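Local coordinates for branched-chain alpha-ketoacid decarboxylase (Lactococcus lactis, PDB 2VBF), which probably decarboxylates branched-chain and aromatic alpha-keto acids to aldehydes, using thiamine diphosphate and a magnesium ion, at residues S454-V459 with W501-L506; Q460-S465 with K505-F510. All coordinates share one frame; numbering follows the deposited sequence.

Contact 1: S454-V459 with W501-L506; sequences SLQLTV and WNYSKL. With TPP (thiamine diphosphate), chain F.
Gln456 lies flat over one face of the Trp501 indole. Its amide and the ring are stacked, with planes 10° apart, and CD of Gln456 sits 3.5 Å from CE2 of Trp501. The contact belongs to the C-terminal diphosphate-binding domain of the thiamine diphosphate enzymes. Helix 452-458 follows a strand of the parallel sheet and starts at the cofactor and magnesium site with Asp452 and Gly453. CG of Gln456 makes a CH-pi contact, 3.6 Å from the centroid of the six-membered ring of Trp501. The chain is extended beyond CG, which carries the amide along the indole toward Tyr503. There NE2 of Gln456 donates to OH of Tyr503 at 3.0 Å. That oxygen lies in the amide plane, but the bond is bent, at 146° about the hydrogen. NE2 also bonds to the carbonyl O of Pro499, so both partners help fix the rotation of the amide. NE1 of Trp501 donates to a water also within bonding distance of OE1 of Gln456. CG1 of Val459 lies 3.9 Å from CZ3 of Trp501. An alanine in place of Trp501 would probably leave the face of the Gln456 amide without its stacking partner and open a gap beside Val459. Leu455 and Leu506 meet tip to tip, CD2 of Leu455 to CD1 of Leu506 at 3.9 Å. CG2 of Val459 reaches that same CD1 of Leu506. Phe510 of the second subunit meets the Trp501 ring. On the cofactor side, Ser454 donates twice to O1A of thiamine diphosphate: through its N at 2.9 Å and its OG at 2.6 Å.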
loop_
_atom_site.group_PDB
_atom_site.type_symbol
_atom_site.label_atom_id
_atom_site.label_comp_id
_atom_site.label_asym_id
_atom_site.label_seq_id
_atom_site.Cartn_x
_atom_site.Cartn_y
_atom_site.Cartn_z
ATOM N N SER A 454 -14.142 2.282 -3.602
ATOM C CA SER A 454 -12.887 1.863 -4.239
ATOM C C SER A 454 -12.037 3.044 -4.657
ATOM O O SER A 454 -10.808 3.022 -4.504
ATOM C CB SER A 454 -13.185 0.983 -5.450
ATOM O OG SER A 454 -13.796 -0.238 -5.064
ATOM N N LEU A 455 -12.671 4.093 -5.190
ATOM C CA LEU A 455 -11.933 5.325 -5.539
ATOM C C LEU A 455 -11.156 5.886 -4.347
ATOM O O LEU A 455 -10.064 6.387 -4.510
ATOM C CB LEU A 455 -12.870 6.407 -6.087
ATOM C CG LEU A 455 -12.181 7.743 -6.419
ATOM C CD1 LEU A 455 -11.202 7.611 -7.603
ATOM C CD2 LEU A 455 -13.220 8.840 -6.695
ATOM N N GLN A 456 -11.718 5.764 -3.145
ATOM C CA GLN A 456 -11.097 6.328 -1.964
ATOM C C GLN A 456 -9.718 5.700 -1.654
ATOM O O GLN A 456 -8.883 6.325 -1.008
ATOM C CB GLN A 456 -12.033 6.211 -0.767
ATOM C CG GLN A 456 -13.305 7.066 -0.898
ATOM C CD GLN A 456 -13.965 7.396 0.431
ATOM O OE1 GLN A 456 -13.400 7.154 1.490
ATOM N NE2 GLN A 456 -15.173 7.981 0.373
ATOM N N LEU A 457 -9.465 4.490 -2.141
ATOM C CA LEU A 457 -8.164 3.845 -1.902
ATOM C C LEU A 457 -7.017 4.411 -2.748
ATOM O O LEU A 457 -5.851 4.329 -2.342
ATOM C CB LEU A 457 -8.208 2.335 -2.126
ATOM C CG LEU A 457 -8.966 1.508 -1.078
ATOM C CD1 LEU A 457 -10.426 1.368 -1.488
ATOM C CD2 LEU A 457 -8.331 0.127 -0.851
ATOM N N THR A 458 -7.334 4.959 -3.927
ATOM C CA THR A 458 -6.303 5.298 -4.935
ATOM C C THR A 458 -6.498 6.667 -5.624
ATOM O O THR A 458 -5.824 6.970 -6.620
ATOM C CB THR A 458 -6.223 4.203 -6.045
ATOM O OG1 THR A 458 -7.498 4.075 -6.682
ATOM C CG2 THR A 458 -5.775 2.835 -5.479
ATOM N N VAL A 459 -7.343 7.516 -5.033
ATOM C CA VAL A 459 -7.718 8.814 -5.590
ATOM C C VAL A 459 -6.548 9.735 -5.962
ATOM O O VAL A 459 -6.668 10.534 -6.887
ATOM C CB VAL A 459 -8.673 9.569 -4.606
ATOM C CG1 VAL A 459 -7.910 10.008 -3.372
ATOM C CG2 VAL A 459 -9.333 10.769 -5.301
ATOM N N TRP A 501 -17.451 11.936 0.103
ATOM C CA TRP A 501 -16.765 13.054 -0.514
ATOM C C TRP A 501 -17.653 13.708 -1.572
ATOM O O TRP A 501 -18.620 13.110 -2.043
ATOM C CB TRP A 501 -15.477 12.596 -1.187
ATOM C CG TRP A 501 -14.521 11.858 -0.320
ATOM C CD1 TRP A 501 -14.567 11.710 1.035
ATOM C CD2 TRP A 501 -13.348 11.181 -0.762
ATOM N NE1 TRP A 501 -13.489 10.967 1.466
ATOM C CE2 TRP A 501 -12.727 10.628 0.378
ATOM C CE3 TRP A 501 -12.768 10.979 -2.017
ATOM C CZ2 TRP A 501 -11.540 9.887 0.301
ATOM C CZ3 TRP A 501 -11.588 10.244 -2.092
ATOM C CH2 TRP A 501 -10.992 9.709 -0.936
ATOM N N ASN A 502 -17.291 14.929 -1.947
ATOM C CA ASN A 502 -17.872 15.601 -3.111
ATOM C C ASN A 502 -17.088 15.200 -4.350
ATOM O O ASN A 502 -16.217 15.934 -4.813
ATOM C CB ASN A 502 -17.873 17.120 -2.899
ATOM C CG ASN A 502 -18.695 17.529 -1.690
ATOM O OD1 ASN A 502 -19.867 17.167 -1.576
ATOM N ND2 ASN A 502 -18.084 18.260 -0.773
ATOM N N TYR A 503 -17.413 14.016 -4.868
ATOM C CA TYR A 503 -16.592 13.346 -5.903
ATOM C C TYR A 503 -16.406 14.210 -7.145
ATOM O O TYR A 503 -15.325 14.260 -7.692
ATOM C CB TYR A 503 -17.175 11.966 -6.255
ATOM C CG TYR A 503 -17.235 11.077 -5.031
ATOM C CD1 TYR A 503 -16.069 10.557 -4.475
ATOM C CD2 TYR A 503 -18.441 10.804 -4.406
ATOM C CE1 TYR A 503 -16.112 9.773 -3.318
ATOM C CE2 TYR A 503 -18.503 10.033 -3.263
ATOM C CZ TYR A 503 -17.321 9.518 -2.712
ATOM O OH TYR A 503 -17.384 8.765 -1.563
ATOM N N SER A 504 -17.454 14.918 -7.564
ATOM C CA SER A 504 -17.382 15.723 -8.788
ATOM C C SER A 504 -16.392 16.899 -8.685
ATOM O O SER A 504 -15.915 17.414 -9.706
ATOM C CB SER A 504 -18.778 16.225 -9.188
ATOM O OG SER A 504 -19.205 17.266 -8.330
ATOM N N LYS A 505 -16.068 17.301 -7.457
ATOM C CA LYS A 505 -15.176 18.426 -7.207
ATOM C C LYS A 505 -13.705 18.026 -7.044
ATOM O O LYS A 505 -12.840 18.890 -6.890
ATOM C CB LYS A 505 -15.650 19.187 -5.964
ATOM C CG LYS A 505 -17.094 19.679 -6.025
ATOM C CD LYS A 505 -17.399 20.506 -7.266
ATOM C CE LYS A 505 -18.868 20.924 -7.277
ATOM N NZ LYS A 505 -19.200 21.769 -8.461
ATOM N N LEU A 506 -13.405 16.729 -7.107
ATOM C CA LEU A 506 -12.022 16.276 -6.973
ATOM C C LEU A 506 -11.044 16.871 -8.009
ATOM O O LEU A 506 -9.984 17.383 -7.634
ATOM C CB LEU A 506 -11.960 14.733 -6.937
ATOM C CG LEU A 506 -12.468 14.125 -5.621
ATOM C CD1 LEU A 506 -12.752 12.629 -5.785
ATOM C CD2 LEU A 506 -11.479 14.382 -4.451
HETATM N "N1'" TPP F . -9.748 -4.194 0.383
HETATM C "C2'" TPP F . -9.120 -4.433 -0.812
HETATM C CM2 TPP F . -7.752 -3.858 -1.044
HETATM N "N3'" TPP F . -9.750 -5.201 -1.760
HETATM C "C4'" TPP F . -10.999 -5.736 -1.526
HETATM N "N4'" TPP F . -11.552 -6.478 -2.456
HETATM C "C5'" TPP F . -11.658 -5.476 -0.319
HETATM C "C6'" TPP F . -11.021 -4.702 0.641
HETATM C "C7'" TPP F . -13.042 -6.018 -0.042
HETATM N N3 TPP F . -14.057 -5.410 -0.897
HETATM C C2 TPP F . -14.563 -5.931 -2.075
HETATM S S1 TPP F . -15.694 -5.046 -2.818
HETATM C C5 TPP F . -15.621 -3.954 -1.621
HETATM C C4 TPP F . -14.699 -4.246 -0.615
HETATM C CM4 TPP F . -14.444 -3.399 0.602
HETATM C C6 TPP F . -16.554 -2.762 -1.695
HETATM C C7 TPP F . -16.373 -1.888 -2.927
HETATM O O7 TPP F . -17.297 -0.835 -2.797
HETATM P PA TPP F . -17.546 0.218 -3.968
HETATM O O1A TPP F . -16.259 0.562 -4.683
HETATM O O2A TPP F . -18.205 1.440 -3.355
HETATM O O3A TPP F . -18.466 -0.617 -5.003
HETATM P PB TPP F . -20.086 -0.740 -5.026
HETATM O O1B TPP F . -20.389 -2.204 -4.870
HETATM O O2B TPP F . -20.498 -0.274 -6.393
HETATM O O3B TPP F . -20.698 0.105 -3.944
HETATM O O HOH W 1 -12.686 8.979 3.498
#

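Contact 2: Q460-S465 with K505-F510; sequences QELGLS and KLPETF
Leu462 packs against Leu506, Pro507 and Phe510, and these apolar contacts make up most of the interface. They join the start of helix 462-467 to the short helix 506-509, in the C-terminal thiamine diphosphate-binding domain. CD2 of Leu462 comes to 3.5 Å from CB of Leu506, tighter than usual for two carbons. The two side chains cross at about a right angle. At chi1 -160° Leu462 turns CG to the side opposite its own N, and the branch runs toward helix 506-509. The same methyl lies 4.3 Å from CD of Pro507.

The aromatic contacts all fall on Phe510, the first residue past helix 506-509. CD2 of Leu462 stands over one face of the ring, 4.1 Å above its plane and toward the rim. CB of Leu462 meets CD2 of Phe510 at 3.8 Å. At the ring edge, CE2 of Phe510 touches CA of Gln460 at 4.0 Å. Gly463 carries no side chain, and its backbone passes close to the ring.

Polar bonds run within each segment or to residues outside both. OG of Ser465 donates to the carbonyl O of Leu462 at 2.7 Å, tilted 20° from the carbonyl plane. CB of Gln460 points away from 505-510, and its amide pairs with Gln460 of the second subunit. The Glu461 carboxylate bonds to Asn69 and Asn74 of the same chain.

No hydrogen bond crosses between the segments. Their association therefore rests on the close fit of buried carbon surfaces.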
loop_
_atom_site.group_PDB
_atom_site.type_symbol
_atom_site.label_atom_id
_atom_site.label_comp_id
_atom_site.label_asym_id
_atom_site.label_seq_id
_atom_site.Cartn_x
_atom_site.Cartn_y
_atom_site.Cartn_z
ATOM N N GLN A 460 -5.407 9.611 -5.280
ATOM C CA GLN A 460 -4.315 10.577 -5.461
ATOM C C GLN A 460 -3.684 10.567 -6.849
ATOM O O GLN A 460 -2.989 11.536 -7.203
ATOM C CB GLN A 460 -3.241 10.479 -4.370
ATOM C CG GLN A 460 -2.695 9.087 -4.111
ATOM C CD GLN A 460 -3.486 8.366 -3.044
ATOM O OE1 GLN A 460 -4.395 7.579 -3.340
ATOM N NE2 GLN A 460 -3.185 8.671 -1.798
ATOM N N GLU A 461 -3.929 9.531 -7.662
ATOM C CA GLU A 461 -3.394 9.544 -9.044
ATOM C C GLU A 461 -4.175 10.479 -9.982
ATOM O O GLU A 461 -3.827 10.631 -11.154
ATOM C CB GLU A 461 -3.298 8.147 -9.646
ATOM C CG GLU A 461 -2.381 7.176 -8.871
ATOM C CD GLU A 461 -1.078 7.782 -8.392
ATOM O OE1 GLU A 461 -0.353 8.357 -9.227
ATOM O OE2 GLU A 461 -0.768 7.684 -7.174
ATOM N N LEU A 462 -5.233 11.105 -9.472
ATOM C CA LEU A 462 -5.872 12.217 -10.174
ATOM C C LEU A 462 -4.820 13.272 -10.585
ATOM O O LEU A 462 -4.877 13.796 -11.693
ATOM C CB LEU A 462 -6.963 12.823 -9.281
ATOM C CG LEU A 462 -8.104 13.673 -9.823
ATOM C CD1 LEU A 462 -8.582 13.245 -11.190
ATOM C CD2 LEU A 462 -9.254 13.636 -8.810
ATOM N N GLY A 463 -3.843 13.564 -9.723
ATOM C CA GLY A 463 -2.783 14.517 -10.059
ATOM C C GLY A 463 -2.026 14.143 -11.324
ATOM O O GLY A 463 -1.840 14.964 -12.224
ATOM N N LEU A 464 -1.584 12.890 -11.386
ATOM C CA LEU A 464 -0.926 12.352 -12.565
ATOM C C LEU A 464 -1.779 12.496 -13.823
ATOM O O LEU A 464 -1.277 12.880 -14.875
ATOM C CB LEU A 464 -0.580 10.879 -12.314
ATOM C CG LEU A 464 0.072 10.075 -13.443
ATOM C CD1 LEU A 464 0.809 8.852 -12.866
ATOM C CD2 LEU A 464 -0.937 9.641 -14.501
ATOM N N SER A 465 -3.066 12.175 -13.722
ATOM C CA SER A 465 -3.937 12.204 -14.897
ATOM C C SER A 465 -3.993 13.619 -15.488
ATOM O O SER A 465 -4.053 13.788 -16.703
ATOM C CB SER A 465 -5.345 11.672 -14.579
ATOM O OG SER A 465 -6.110 12.570 -13.794
ATOM N N LYS A 505 -16.068 17.301 -7.457
ATOM C CA LYS A 505 -15.176 18.426 -7.207
ATOM C C LYS A 505 -13.705 18.026 -7.044
ATOM O O LYS A 505 -12.840 18.890 -6.890
ATOM C CB LYS A 505 -15.650 19.187 -5.964
ATOM C CG LYS A 505 -17.094 19.679 -6.025
ATOM C CD LYS A 505 -17.399 20.506 -7.266
ATOM C CE LYS A 505 -18.868 20.924 -7.277
ATOM N NZ LYS A 505 -19.200 21.769 -8.461
ATOM N N LEU A 506 -13.405 16.729 -7.107
ATOM C CA LEU A 506 -12.022 16.276 -6.973
ATOM C C LEU A 506 -11.044 16.871 -8.009
ATOM O O LEU A 506 -9.984 17.383 -7.634
ATOM C CB LEU A 506 -11.960 14.733 -6.937
ATOM C CG LEU A 506 -12.468 14.125 -5.621
ATOM C CD1 LEU A 506 -12.752 12.629 -5.785
ATOM C CD2 LEU A 506 -11.479 14.382 -4.451
ATOM N N PRO A 507 -11.366 16.783 -9.318
ATOM C CA PRO A 507 -10.401 17.328 -10.282
ATOM C C PRO A 507 -10.023 18.790 -10.020
ATOM O O PRO A 507 -8.847 19.131 -10.046
ATOM C CB PRO A 507 -11.104 17.143 -11.631
ATOM C CG PRO A 507 -12.061 15.976 -11.395
ATOM C CD PRO A 507 -12.537 16.178 -9.983
ATOM N N GLU A 508 -11.003 19.644 -9.739
ATOM C CA GLU A 508 -10.723 21.053 -9.430
ATOM C C GLU A 508 -9.784 21.175 -8.230
ATOM O O GLU A 508 -8.810 21.932 -8.253
ATOM C CB GLU A 508 -12.029 21.797 -9.131
ATOM C CG GLU A 508 -11.856 23.256 -8.786
ATOM C CD GLU A 508 -13.177 23.926 -8.425
ATOM O OE1 GLU A 508 -13.950 23.346 -7.627
ATOM O OE2 GLU A 508 -13.433 25.041 -8.931
ATOM N N THR A 509 -10.092 20.424 -7.175
ATOM C CA THR A 509 -9.313 20.481 -5.945
ATOM C C THR A 509 -7.881 19.968 -6.160
ATOM O O THR A 509 -6.946 20.452 -5.529
ATOM C CB THR A 509 -10.034 19.717 -4.819
ATOM O OG1 THR A 509 -11.256 20.396 -4.511
ATOM C CG2 THR A 509 -9.182 19.624 -3.558
ATOM N N PHE A 510 -7.721 19.029 -7.092
ATOM C CA PHE A 510 -6.420 18.447 -7.411
ATOM C C PHE A 510 -5.683 19.205 -8.527
ATOM O O PHE A 510 -4.649 18.732 -9.024
ATOM C CB PHE A 510 -6.585 16.955 -7.757
ATOM C CG PHE A 510 -6.775 16.066 -6.553
ATOM C CD1 PHE A 510 -7.823 16.262 -5.670
ATOM C CD2 PHE A 510 -5.903 15.012 -6.310
ATOM C CE1 PHE A 510 -8.000 15.433 -4.562
ATOM C CE2 PHE A 510 -6.077 14.197 -5.205
ATOM C CZ PHE A 510 -7.124 14.408 -4.328
#

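Both contacts are buried, and both touch the second subunit. They share Lys505 and Leu506, and their first segments follow directly in the chain, from helix 452-458 to helix 462-467. Their centres are 9 Å apart, and O of Val459 packs on CE2 of Phe510 at 4.1 Å where they meet. Contact 1 lies on the cofactor side. It mixes amide stacking, a hydrogen bond, a nearby water and apolar packing. Contact 2 is farther from the cofactor and is apolar between its segments. Across the dimer they are coupled again: Trp501 of contact 1 meets Phe510 of the other copy's contact 2.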